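Local coordinates for protein R.MvaI (Kocuria varians, PDB 2OA9) that probably cleaves double-stranded DNA at a specific recognition sequence, acting as a monomeric, metal-dependent restriction endonuclease that recognises its target asymmetrically, at residues N100-T105 with Y119-D124. Sequence-based numbering, arbitrary orientation.
With CD (cadmium ion), chain F; CD (cadmium ion), chain G.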
loop_
_atom_site.group_PDB
_atom_site.type_symbol
_atom_site.label_atom_id
_atom_site.label_comp_id
_atom_site.label_asym_id
_atom_site.label_seq_id
_atom_site.Cartn_x
_atom_site.Cartn_y
_atom_site.Cartn_z
ATOM N N ASN A 100 23.333 14.695 3.700
ATOM C CA ASN A 100 23.026 13.481 2.979
ATOM C C ASN A 100 21.548 13.052 3.016
ATOM O O ASN A 100 20.902 13.094 4.063
ATOM C CB ASN A 100 23.935 12.333 3.433
ATOM C CG ASN A 100 25.185 12.231 2.560
ATOM O OD1 ASN A 100 25.708 13.251 2.110
ATOM N ND2 ASN A 100 25.644 11.023 2.296
ATOM N N ILE A 101 21.053 12.581 1.878
ATOM C CA ILE A 101 19.698 12.085 1.749
ATOM C C ILE A 101 19.744 10.799 0.936
ATOM O O ILE A 101 20.703 10.551 0.167
ATOM C CB ILE A 101 18.732 13.118 1.147
ATOM C CG1 ILE A 101 19.161 13.495 -0.250
ATOM C CG2 ILE A 101 18.651 14.326 2.068
ATOM N N LEU A 102 18.722 9.979 1.117
ATOM C CA LEU A 102 18.570 8.762 0.321
ATOM C C LEU A 102 17.111 8.572 -0.058
ATOM O O LEU A 102 16.291 8.281 0.807
ATOM C CB LEU A 102 19.102 7.523 1.060
ATOM C CG LEU A 102 19.003 6.156 0.381
ATOM C CD1 LEU A 102 19.830 6.117 -0.907
ATOM C CD2 LEU A 102 19.430 5.078 1.336
ATOM N N HIS A 103 16.814 8.754 -1.331
ATOM C CA HIS A 103 15.476 8.542 -1.864
ATOM C C HIS A 103 15.633 7.519 -2.994
ATOM O O HIS A 103 16.087 7.858 -4.056
ATOM C CB HIS A 103 14.839 9.834 -2.406
ATOM C CG HIS A 103 13.375 9.703 -2.650
ATOM N ND1 HIS A 103 12.586 10.748 -3.081
ATOM C CD2 HIS A 103 12.542 8.653 -2.457
ATOM C CE1 HIS A 103 11.329 10.336 -3.139
ATOM N NE2 HIS A 103 11.286 9.067 -2.828
ATOM N N GLN A 104 15.136 6.303 -2.788
ATOM C CA GLN A 104 15.272 5.221 -3.770
ATOM C C GLN A 104 14.191 4.190 -3.590
ATOM O O GLN A 104 13.941 3.745 -2.474
ATOM C CB GLN A 104 16.638 4.556 -3.603
ATOM C CG GLN A 104 16.977 3.438 -4.513
ATOM C CD GLN A 104 17.096 3.891 -5.912
ATOM O OE1 GLN A 104 17.919 4.797 -6.219
ATOM N NE2 GLN A 104 16.245 3.359 -6.785
ATOM N N THR A 105 13.544 3.814 -4.679
ATOM C CA THR A 105 12.633 2.682 -4.701
ATOM C C THR A 105 13.412 1.370 -4.940
ATOM O O THR A 105 14.186 1.251 -5.897
ATOM C CB THR A 105 11.625 2.856 -5.788
ATOM O OG1 THR A 105 10.843 4.014 -5.563
ATOM C CG2 THR A 105 10.598 1.730 -5.785
ATOM N N TYR A 119 25.865 3.651 -4.821
ATOM C CA TYR A 119 25.480 2.305 -4.338
ATOM C C TYR A 119 24.187 1.870 -5.014
ATOM O O TYR A 119 23.384 2.728 -5.397
ATOM C CB TYR A 119 25.336 2.263 -2.801
ATOM C CG TYR A 119 26.589 2.739 -2.148
ATOM C CD1 TYR A 119 27.647 1.847 -1.923
ATOM C CD2 TYR A 119 26.809 4.066 -1.885
ATOM C CE1 TYR A 119 28.844 2.272 -1.431
ATOM C CE2 TYR A 119 28.015 4.469 -1.340
ATOM C CZ TYR A 119 29.022 3.587 -1.152
ATOM O OH TYR A 119 30.228 4.042 -0.650
ATOM N N ASP A 120 24.036 0.554 -5.178
ATOM C CA ASP A 120 22.815 -0.074 -5.687
ATOM C C ASP A 120 22.207 -0.938 -4.583
ATOM O O ASP A 120 22.856 -1.275 -3.619
ATOM C CB ASP A 120 23.088 -0.934 -6.897
ATOM C CG ASP A 120 23.631 -0.155 -8.063
ATOM O OD1 ASP A 120 23.215 0.996 -8.258
ATOM O OD2 ASP A 120 24.488 -0.665 -8.803
ATOM N N PHE A 121 20.920 -1.228 -4.721
ATOM C CA PHE A 121 20.149 -1.796 -3.631
ATOM C C PHE A 121 19.259 -2.914 -4.148
ATOM O O PHE A 121 18.746 -2.818 -5.247
ATOM C CB PHE A 121 19.268 -0.751 -2.937
ATOM C CG PHE A 121 20.019 0.418 -2.418
ATOM C CD1 PHE A 121 20.520 0.416 -1.119
ATOM C CD2 PHE A 121 20.246 1.527 -3.212
ATOM C CE1 PHE A 121 21.241 1.484 -0.633
ATOM C CE2 PHE A 121 20.970 2.608 -2.719
ATOM C CZ PHE A 121 21.468 2.572 -1.445
ATOM N N LYS A 122 19.016 -3.913 -3.287
ATOM C CA LYS A 122 18.026 -4.967 -3.548
ATOM C C LYS A 122 17.425 -5.426 -2.224
ATOM O O LYS A 122 18.089 -5.426 -1.196
ATOM C CB LYS A 122 18.668 -6.116 -4.289
ATOM C CG LYS A 122 17.645 -7.145 -4.802
ATOM C CD LYS A 122 18.255 -8.066 -5.875
ATOM C CE LYS A 122 19.459 -8.860 -5.477
ATOM N NZ LYS A 122 19.175 -9.906 -4.478
ATOM N N ILE A 123 16.181 -5.869 -2.221
ATOM C CA ILE A 123 15.611 -6.529 -1.037
ATOM C C ILE A 123 15.762 -8.045 -1.191
ATOM O O ILE A 123 15.596 -8.610 -2.272
ATOM C CB ILE A 123 14.128 -6.175 -0.855
ATOM C CG1 ILE A 123 13.913 -4.642 -0.819
ATOM C CG2 ILE A 123 13.542 -6.865 0.405
ATOM C CD1 ILE A 123 14.504 -3.977 0.385
ATOM N N ASP A 124 16.184 -8.705 -0.132
ATOM C CA ASP A 124 16.224 -10.164 -0.093
ATOM C C ASP A 124 15.455 -10.660 1.130
ATOM O O ASP A 124 15.608 -10.149 2.242
ATOM C CB ASP A 124 17.669 -10.751 -0.158
ATOM C CG ASP A 124 17.687 -12.207 -0.443
ATOM O OD1 ASP A 124 17.243 -12.621 -1.552
ATOM O OD2 ASP A 124 18.074 -13.049 0.403
HETATM CD CD CD F . 9.592 7.636 -3.314
HETATM CD CD CD G . 17.738 -14.852 -1.424
HETATM O O HOH W 1 11.364 6.523 -4.425
HETATM O O HOH W 2 7.848 8.568 -2.052
HETATM O O HOH W 3 8.526 8.241 -5.179
HETATM O O HOH W 4 15.932 -15.324 -0.194
#
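Gln104 and Phe121 face each other across two strands that run in roughly the same sense but at an incline, with Gln104 CA and Phe121 CA 8.5 Å apart. This is too far for backbone pairing, and each strand bonds within its own sheet: Leu102 and Gln104 pair with Ile213 and Ile211, Asp120 with Phe137. Leu102, Gln104 and Phe121 direct their CB atoms across the gap, so side chains alone make the contact. Buried Leu102 has no polar side-chain atom needing a partner, and the broad, buried ring of Phe121 can meet two side chains. With its CG anti to the backbone N (chi1 179°), Leu102 reaches forward and sets CD1 3.9 Å from Phe121 CZ, an apolar contact oblique to the ring. Farther along the same ring, Gln104 CG lies 4.0 Å from Phe121 CD2. Glutamine serves twice, its methylene meeting the ring while its amide binds backbone. The bend at chi2 carries that amide forward along the strand, where NE2 donates to Thr105 O at 3.1 Å. The N-H points almost straight at the oxygen (176°) but arrives from above the carbonyl plane, and should limit the amide's rotation. Cutting Gln104 back to alanine would probably leave Thr105 O without this donor and the CD2 side of the Phe121 ring less covered. His103 NE2 binds a cadmium ion at 2.3 Å, a site that Asp210 shares, and Asp124, a calcium ligand in another structure of the protein, here chelates a second cadmium. Tyr91 and Leu87 of helix 83-91 touch Phe121 and Leu102 respectively. The contact thus makes a small side-chain bridge from an inner strand of a five-stranded antiparallel sheet to an edge strand, 119-126, of a three-stranded antiparallel meander, in this MvaI/BcnI-family enzyme of the PDDEXK clan.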